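Local coordinates for WbbM protein (Klebsiella pneumoniae, PDB 6U4B), which acts as a trimeric bifunctional glycosyltransferase, an O-antigen polymerase that probably builds its glycan chain by sugar transfer at more than one site, at residues N368-I373 against R389-Q394; L463-N466 against E470-Q473. All blocks are in the same frame, centred on the assembly; numbering follows the deposited sequence.

Contact 1: N368-I373 against R389-Q394; sequences NAFTEI and RLFIPQ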
loop_
_atom_site.group_PDB
_atom_site.type_symbol
_atom_site.label_atom_id
_atom_site.label_comp_id
_atom_site.label_asym_id
_atom_site.label_seq_id
_atom_site.Cartn_x
_atom_site.Cartn_y
_atom_site.Cartn_z
ATOM N N ASN A 368 -12.246 -22.962 23.198
ATOM C CA ASN A 368 -13.310 -23.494 24.039
ATOM C C ASN A 368 -13.085 -24.944 24.444
ATOM O O ASN A 368 -13.791 -25.435 25.331
ATOM C CB ASN A 368 -14.651 -23.347 23.323
ATOM C CG ASN A 368 -15.004 -21.896 23.056
ATOM O OD1 ASN A 368 -15.321 -21.146 23.980
ATOM N ND2 ASN A 368 -14.942 -21.489 21.792
ATOM N N ALA A 369 -12.117 -25.634 23.836
ATOM C CA ALA A 369 -11.769 -26.975 24.287
ATOM C C ALA A 369 -11.187 -26.970 25.695
ATOM O O ALA A 369 -11.134 -28.025 26.335
ATOM C CB ALA A 369 -10.776 -27.618 23.320
ATOM N N PHE A 370 -10.751 -25.806 26.187
ATOM C CA PHE A 370 -10.144 -25.721 27.510
ATOM C C PHE A 370 -11.134 -26.002 28.633
ATOM O O PHE A 370 -10.707 -26.306 29.751
ATOM C CB PHE A 370 -9.515 -24.341 27.712
ATOM C CG PHE A 370 -8.295 -24.100 26.868
ATOM C CD1 PHE A 370 -7.564 -25.160 26.362
ATOM C CD2 PHE A 370 -7.877 -22.808 26.587
ATOM C CE1 PHE A 370 -6.441 -24.942 25.588
ATOM C CE2 PHE A 370 -6.753 -22.579 25.811
ATOM C CZ PHE A 370 -6.035 -23.649 25.311
ATOM N N THR A 371 -12.439 -25.908 28.372
ATOM C CA THR A 371 -13.422 -26.165 29.418
ATOM C C THR A 371 -13.555 -27.644 29.755
ATOM O O THR A 371 -14.288 -27.982 30.691
ATOM C CB THR A 371 -14.791 -25.615 29.013
ATOM O OG1 THR A 371 -15.263 -26.306 27.849
ATOM C CG2 THR A 371 -14.699 -24.127 28.714
ATOM N N GLU A 372 -12.867 -28.525 29.030
ATOM C CA GLU A 372 -13.007 -29.965 29.214
ATOM C C GLU A 372 -11.659 -30.663 29.085
ATOM O O GLU A 372 -11.546 -31.720 28.456
ATOM C CB GLU A 372 -14.015 -30.548 28.223
ATOM C CG GLU A 372 -13.892 -29.981 26.815
ATOM C CD GLU A 372 -14.940 -30.537 25.875
ATOM O OE1 GLU A 372 -14.565 -31.071 24.809
ATOM O OE2 GLU A 372 -16.142 -30.448 26.209
ATOM N N ILE A 373 -10.621 -30.089 29.687
ATOM C CA ILE A 373 -9.314 -30.740 29.717
ATOM C C ILE A 373 -9.375 -31.967 30.622
ATOM O O ILE A 373 -8.978 -33.064 30.229
ATOM C CB ILE A 373 -8.209 -29.777 30.183
ATOM C CG1 ILE A 373 -8.153 -28.543 29.280
ATOM C CG2 ILE A 373 -6.860 -30.483 30.176
ATOM C CD1 ILE A 373 -7.613 -28.828 27.900
ATOM N N ARG A 389 -4.923 -17.942 29.095
ATOM C CA ARG A 389 -3.507 -17.927 29.449
ATOM C C ARG A 389 -3.147 -19.047 30.419
ATOM O O ARG A 389 -2.031 -19.579 30.365
ATOM C CB ARG A 389 -3.130 -16.569 30.045
ATOM C CG ARG A 389 -2.981 -15.449 29.019
ATOM C CD ARG A 389 -2.589 -14.147 29.699
ATOM N NE ARG A 389 -3.698 -13.569 30.450
ATOM C CZ ARG A 389 -4.146 -12.328 30.293
ATOM N NH1 ARG A 389 -3.567 -11.512 29.421
ATOM N NH2 ARG A 389 -5.165 -11.894 31.023
ATOM N N LEU A 390 -4.071 -19.419 31.309
ATOM C CA LEU A 390 -3.792 -20.470 32.282
ATOM C C LEU A 390 -3.538 -21.820 31.626
ATOM O O LEU A 390 -2.872 -22.671 32.225
ATOM C CB LEU A 390 -4.953 -20.602 33.268
ATOM C CG LEU A 390 -5.352 -19.356 34.053
ATOM C CD1 LEU A 390 -6.470 -19.689 35.030
ATOM C CD2 LEU A 390 -4.153 -18.774 34.781
ATOM N N PHE A 391 -4.046 -22.037 30.418
ATOM C CA PHE A 391 -3.939 -23.328 29.754
ATOM C C PHE A 391 -2.738 -23.422 28.825
ATOM O O PHE A 391 -2.557 -24.458 28.176
ATOM C CB PHE A 391 -5.229 -23.621 28.981
ATOM C CG PHE A 391 -6.440 -23.726 29.862
ATOM C CD1 PHE A 391 -7.209 -22.607 30.138
ATOM C CD2 PHE A 391 -6.794 -24.937 30.435
ATOM C CE1 PHE A 391 -8.316 -22.697 30.959
ATOM C CE2 PHE A 391 -7.904 -25.035 31.261
ATOM C CZ PHE A 391 -8.666 -23.913 31.523
ATOM N N ILE A 392 -1.917 -22.368 28.756
ATOM C CA ILE A 392 -0.738 -22.407 27.885
ATOM C C ILE A 392 0.229 -23.522 28.263
ATOM O O ILE A 392 0.686 -24.235 27.357
ATOM C CB ILE A 392 -0.076 -21.022 27.836
ATOM C CG1 ILE A 392 -0.909 -20.085 26.958
ATOM C CG2 ILE A 392 1.354 -21.125 27.320
ATOM C CD1 ILE A 392 -0.564 -18.617 27.108
ATOM N N PRO A 393 0.577 -23.748 29.532
ATOM C CA PRO A 393 1.498 -24.859 29.839
ATOM C C PRO A 393 0.958 -26.235 29.479
ATOM O O PRO A 393 1.751 -27.178 29.356
ATOM C CB PRO A 393 1.725 -24.727 31.353
ATOM C CG PRO A 393 0.576 -23.924 31.847
ATOM C CD PRO A 393 0.261 -22.969 30.744
ATOM N N GLN A 394 -0.355 -26.392 29.302
ATOM C CA GLN A 394 -0.901 -27.695 28.939
ATOM C C GLN A 394 -0.962 -27.890 27.426
ATOM O O GLN A 394 -0.451 -28.886 26.905
ATOM C CB GLN A 394 -2.293 -27.878 29.553
ATOM C CG GLN A 394 -2.872 -29.284 29.391
ATOM C CD GLN A 394 -2.169 -30.323 30.255
ATOM O OE1 GLN A 394 -1.278 -30.000 31.042
ATOM N NE2 GLN A 394 -2.574 -31.581 30.112
#
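Asn368 O takes a hydrogen bond from Thr371 OG1 (3.0 Å) and a weak one from Thr371 N, tying down the 3-10 turn that presents Phe370 to Phe391. The two rings are tilted only 12° from parallel, yet so offset that each has little of the other ring above it. Over one face of each ring sits the other residue's CB: Phe391 CB stands 3.5 Å from the centroid of the Phe370 ring, and Phe370 CB takes the matching place over the Phe391 ring, a reciprocal pair of CH-pi contacts. Both CG atoms are anti to their own carbonyl carbon (chi1 -69° and -63°), and the side chains run past each other in opposite directions. Farther along the ring, Phe391 CE2 comes 3.4 Å from Phe370 O. Ile373 CG1 approaches that ring obliquely, 4.0 Å from Phe391 CD2, while Ile373 CG2 meets the aliphatic CG of Gln394. The contact sets the loop after strand 360-366 against the start of helix 392-395 in the family 8 glycosyltransferase region, where Met494 of helix 489-499 also touches Phe391. With no hydrogen bond across the interface, cohesion here comes from dispersion and ring-face CH-pi contacts.

Contact 2: L463-N466 against E470-Q473; sequences LNMN and EYFQ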
loop_
_atom_site.group_PDB
_atom_site.type_symbol
_atom_site.label_atom_id
_atom_site.label_comp_id
_atom_site.label_asym_id
_atom_site.label_seq_id
_atom_site.Cartn_x
_atom_site.Cartn_y
_atom_site.Cartn_z
ATOM N N LEU A 463 -3.251 -12.866 47.353
ATOM C CA LEU A 463 -2.286 -13.372 46.387
ATOM C C LEU A 463 -1.015 -13.905 47.035
ATOM O O LEU A 463 -0.179 -14.484 46.333
ATOM C CB LEU A 463 -1.936 -12.283 45.364
ATOM C CG LEU A 463 -3.105 -11.697 44.567
ATOM C CD1 LEU A 463 -2.606 -11.028 43.296
ATOM C CD2 LEU A 463 -4.154 -12.758 44.238
ATOM N N ASN A 464 -0.864 -13.740 48.352
ATOM C CA ASN A 464 0.284 -14.264 49.097
ATOM C C ASN A 464 1.607 -13.798 48.492
ATOM O O ASN A 464 2.545 -14.576 48.314
ATOM C CB ASN A 464 0.236 -15.790 49.184
ATOM C CG ASN A 464 -1.044 -16.294 49.819
ATOM O OD1 ASN A 464 -1.864 -16.939 49.165
ATOM N ND2 ASN A 464 -1.223 -16.002 51.102
ATOM N N MET A 465 1.679 -12.509 48.175
ATOM C CA MET A 465 2.892 -11.876 47.667
ATOM C C MET A 465 3.472 -11.021 48.789
ATOM O O MET A 465 2.877 -10.008 49.171
ATOM C CB MET A 465 2.589 -11.036 46.427
ATOM C CG MET A 465 2.004 -11.825 45.266
ATOM S SD MET A 465 1.877 -10.849 43.753
ATOM C CE MET A 465 0.615 -9.680 44.214
ATOM N N ASN A 466 4.624 -11.432 49.330
ATOM C CA ASN A 466 5.226 -10.653 50.409
ATOM C C ASN A 466 5.591 -9.249 49.942
ATOM O O ASN A 466 5.527 -8.296 50.727
ATOM C CB ASN A 466 6.450 -11.377 50.979
ATOM C CG ASN A 466 7.678 -11.253 50.098
ATOM O OD1 ASN A 466 7.934 -12.112 49.255
ATOM N ND2 ASN A 466 8.472 -10.198 50.320
ATOM N N GLU A 470 6.147 -6.542 43.133
ATOM C CA GLU A 470 6.563 -7.445 42.067
ATOM C C GLU A 470 5.400 -7.904 41.195
ATOM O O GLU A 470 5.563 -8.833 40.397
ATOM C CB GLU A 470 7.295 -8.653 42.657
ATOM C CG GLU A 470 8.671 -8.312 43.217
ATOM C CD GLU A 470 9.315 -9.479 43.936
ATOM O OE1 GLU A 470 8.694 -10.560 43.983
ATOM O OE2 GLU A 470 10.440 -9.315 44.457
ATOM N N TYR A 471 4.240 -7.268 41.326
ATOM C CA TYR A 471 3.083 -7.610 40.512
ATOM C C TYR A 471 3.365 -7.292 39.046
ATOM O O TYR A 471 3.735 -6.164 38.707
ATOM C CB TYR A 471 1.864 -6.835 41.005
ATOM C CG TYR A 471 0.543 -7.284 40.428
ATOM C CD1 TYR A 471 0.092 -6.801 39.204
ATOM C CD2 TYR A 471 -0.266 -8.180 41.118
ATOM C CE1 TYR A 471 -1.121 -7.201 38.683
ATOM C CE2 TYR A 471 -1.477 -8.589 40.606
ATOM C CZ TYR A 471 -1.903 -8.098 39.389
ATOM O OH TYR A 471 -3.113 -8.506 38.879
ATOM N N PHE A 472 3.192 -8.285 38.176
ATOM C CA PHE A 472 3.515 -8.145 36.763
ATOM C C PHE A 472 2.247 -8.102 35.918
ATOM O O PHE A 472 1.212 -8.667 36.286
ATOM C CB PHE A 472 4.417 -9.291 36.281
ATOM C CG PHE A 472 3.751 -10.644 36.287
ATOM C CD1 PHE A 472 2.985 -11.066 35.209
ATOM C CD2 PHE A 472 3.909 -11.503 37.363
ATOM C CE1 PHE A 472 2.377 -12.307 35.211
ATOM C CE2 PHE A 472 3.305 -12.746 37.370
ATOM C CZ PHE A 472 2.538 -13.148 36.294
ATOM N N GLN A 473 2.350 -7.441 34.769
ATOM C CA GLN A 473 1.239 -7.310 33.840
ATOM C C GLN A 473 1.213 -8.500 32.885
ATOM O O GLN A 473 2.260 -8.958 32.418
ATOM C CB GLN A 473 1.352 -5.998 33.063
ATOM C CG GLN A 473 0.026 -5.303 32.820
ATOM C CD GLN A 473 -0.721 -5.867 31.632
ATOM O OE1 GLN A 473 -0.132 -6.130 30.584
ATOM N NE2 GLN A 473 -2.026 -6.057 31.789
#
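With chi1 at -169°, Tyr471 has CG anti to its backbone N, and this torsion brings the CD2-CE2 edge of the ring up to Met465 and Leu463; Met465 answers with a chain that runs extended through chi2 and then bends at chi3 (-68°), turning its methyl to the ring's edge. Met465 CE ends 3.6 Å from Tyr471 CD2. One atom farther along the same edge, Leu463 CD1 lies 3.8 Å from Tyr471 CE2. Both methyls sit near the ring plane, so this is an edge contact and not a CH-pi stack over the face, although the side chains themselves cross obliquely. The loop that carries them follows helix 455-461: Asn464 is the first residue after the helix to leave helical angles, with positive phi, and its sequence neighbours Leu463 and Met465 both point toward 470-473. Tyr471 leads into the weakly bonded strand about 472-473, which pairs antiparallel with strand 428-432 in the mixed sheet of the family 8 glycosyltransferase region, so the contact folds a helix-to-strand connection back on itself. Leu459 of helix 455-461 adds to the apolar surroundings of both Met465 and Tyr471. While the CD2-CE2 edge rests against the two methyls, the hydroxyl end of the ring is held in position by hydrogen bonds of Tyr471 OH with Asp508 OD1 and Gln507 NE2 of helix 505-513.

The two contacts follow one another in sequence; their centres lie 23 Å apart and their nearest atoms about 6 Å, without touching. Helix 505-513 connects them: Arg389, in segment 389-394, forms a salt bridge with Asp506, while Tyr471 of contact 2 bonds to Gln507 and Asp508. Arg389 also pairs with Asp406, which with Asp408 and His560 binds a magnesium ion, so Arg389 lies in the second shell, paired with a metal ligand, although the aromatic packing of contact 1 is away from the site. The Tyr471 side chain stands about 12 Å from the magnesium ion. Asp406 and Asp408 are consistent with the DxD motif of metal-dependent glycosyltransferases.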